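Local coordinates for protein putative carboxymuconolactone decarboxylase (Burkholderia xenovorans, PDB 2QEU) that is of unconfirmed function but belongs to the carboxymuconolactone decarboxylase family of AhpD-like proteins and may have peroxiredoxin activity, at residues E104-G109 / K124-A129. Numbering follows the deposited sequence.
Sequences EGILLG and KAVTFA
No flat group enters the contact between I106 and the pair A125 and V126; aliphatic carbons alone meet, and two aromatic residues adjoin them, W118 of helix 116-119 packing against both I106 and V126, and Y38 of a neighbouring subunit against V126. From 104-109 a single methyl does the touching. I106 CD1 comes within 3.7 Å of A125 CB and, on the next residue, lies 3.8 Å from V126 CG2, so that one methyl bridges two consecutive side chains. Its reach comes from an extended outer branch: chi2 is 168°, which carries CD1 away from the backbone toward helix 122-137. V126 answers with the branch that lies beside its own backbone N, since CG1 is the one held anti to that nitrogen (chi1 177°). The two branched side chains approach at a slant, and the two segments come no closer than 8.7 Å between CA atoms, I106 to A125. They bury 91 Å² between them, and all three touching residues are buried. Neighbours complete the packing: A125 also rests on I85 and T89 of helix 82-94, while V126 touches I103, a further contact from helix 99-113. Together these contacts link helices 82-94, 99-113 and 122-137 through side-chain packing in the buried, all-helical interior of an AhpD-like fold, next to a subunit interface of the hexamer.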
loop_
_atom_site.group_PDB
_atom_site.type_symbol
_atom_site.label_atom_id
_atom_site.label_comp_id
_atom_site.label_asym_id
_atom_site.label_seq_id
_atom_site.Cartn_x
_atom_site.Cartn_y
_atom_site.Cartn_z
ATOM N N GLU B 104 10.115 -13.997 16.114
ATOM C CA GLU B 104 11.147 -12.959 15.960
ATOM C C GLU B 104 11.070 -12.279 14.586
ATOM O O GLU B 104 11.235 -11.082 14.507
ATOM C CB GLU B 104 12.554 -13.515 16.235
ATOM C CG GLU B 104 12.772 -13.875 17.710
ATOM C CD GLU B 104 14.233 -14.274 18.041
ATOM O OE1 GLU B 104 15.113 -13.945 17.225
ATOM O OE2 GLU B 104 14.508 -14.819 19.140
ATOM N N GLY B 105 10.834 -13.071 13.531
ATOM C CA GLY B 105 10.759 -12.550 12.187
ATOM C C GLY B 105 9.564 -11.673 11.965
ATOM O O GLY B 105 9.651 -10.594 11.378
ATOM N N ILE B 106 8.396 -12.178 12.399
ATOM C CA ILE B 106 7.149 -11.451 12.251
ATOM C C ILE B 106 7.179 -10.091 12.935
ATOM O O ILE B 106 6.677 -9.090 12.414
ATOM C CB ILE B 106 5.912 -12.266 12.692
ATOM C CG1 ILE B 106 5.723 -13.419 11.728
ATOM C CG2 ILE B 106 4.621 -11.404 12.687
ATOM C CD1 ILE B 106 4.690 -14.498 12.219
ATOM N N LEU B 107 7.722 -10.032 14.140
ATOM C CA LEU B 107 7.823 -8.765 14.868
ATOM C C LEU B 107 8.498 -7.670 14.090
ATOM O O LEU B 107 8.196 -6.496 14.234
ATOM C CB LEU B 107 8.485 -8.987 16.224
ATOM C CG LEU B 107 7.739 -9.871 17.249
ATOM C CD1 LEU B 107 8.654 -10.151 18.463
ATOM C CD2 LEU B 107 6.454 -9.095 17.681
ATOM N N LEU B 108 9.482 -8.046 13.264
ATOM C CA LEU B 108 10.268 -7.041 12.511
ATOM C C LEU B 108 9.381 -6.269 11.548
ATOM O O LEU B 108 9.641 -5.096 11.235
ATOM C CB LEU B 108 11.420 -7.738 11.758
ATOM C CG LEU B 108 12.485 -8.392 12.646
ATOM C CD1 LEU B 108 13.457 -9.296 11.826
ATOM C CD2 LEU B 108 13.256 -7.442 13.557
ATOM N N GLY B 109 8.275 -6.882 11.111
ATOM C CA GLY B 109 7.282 -6.138 10.312
ATOM C C GLY B 109 6.740 -4.889 10.966
ATOM O O GLY B 109 6.369 -3.955 10.247
ATOM N N LYS B 124 -1.841 -14.275 13.136
ATOM C CA LYS B 124 -2.561 -15.535 12.806
ATOM C C LYS B 124 -1.557 -16.683 12.522
ATOM O O LYS B 124 -1.814 -17.888 12.818
ATOM C CB LYS B 124 -3.435 -15.290 11.586
ATOM C CG LYS B 124 -4.507 -14.216 11.713
ATOM C CD LYS B 124 -5.332 -14.086 10.428
ATOM C CE LYS B 124 -6.595 -13.272 10.700
ATOM N NZ LYS B 124 -7.307 -12.951 9.468
ATOM N N ALA B 125 -0.401 -16.322 11.981
ATOM C CA ALA B 125 0.695 -17.280 11.749
ATOM C C ALA B 125 1.167 -17.885 13.066
ATOM O O ALA B 125 1.472 -19.067 13.115
ATOM C CB ALA B 125 1.877 -16.583 10.969
ATOM N N VAL B 126 1.224 -17.064 14.116
ATOM C CA VAL B 126 1.698 -17.483 15.426
ATOM C C VAL B 126 0.662 -18.388 16.092
ATOM O O VAL B 126 0.990 -19.443 16.655
ATOM C CB VAL B 126 2.078 -16.270 16.307
ATOM C CG1 VAL B 126 2.517 -16.750 17.750
ATOM C CG2 VAL B 126 3.223 -15.456 15.641
ATOM N N THR B 127 -0.600 -17.983 16.010
ATOM C CA THR B 127 -1.710 -18.800 16.514
ATOM C C THR B 127 -1.669 -20.227 15.904
ATOM O O THR B 127 -1.734 -21.248 16.616
ATOM C CB THR B 127 -3.049 -18.173 16.212
ATOM O OG1 THR B 127 -3.105 -16.890 16.833
ATOM C CG2 THR B 127 -4.224 -19.072 16.722
ATOM N N PHE B 128 -1.559 -20.280 14.584
ATOM C CA PHE B 128 -1.359 -21.531 13.872
ATOM C C PHE B 128 -0.105 -22.271 14.338
ATOM O O PHE B 128 -0.178 -23.491 14.587
ATOM C CB PHE B 128 -1.315 -21.294 12.346
ATOM C CG PHE B 128 -0.877 -22.509 11.552
ATOM C CD1 PHE B 128 -1.752 -23.542 11.277
ATOM C CD2 PHE B 128 0.427 -22.615 11.106
ATOM C CE1 PHE B 128 -1.332 -24.652 10.544
ATOM C CE2 PHE B 128 0.851 -23.687 10.398
ATOM C CZ PHE B 128 -0.018 -24.728 10.130
ATOM N N ALA B 129 1.008 -21.553 14.448
ATOM C CA ALA B 129 2.325 -22.155 14.700
ATOM C C ALA B 129 2.349 -22.902 16.037
ATOM O O ALA B 129 2.936 -23.979 16.173
ATOM C CB ALA B 129 3.377 -21.086 14.710
#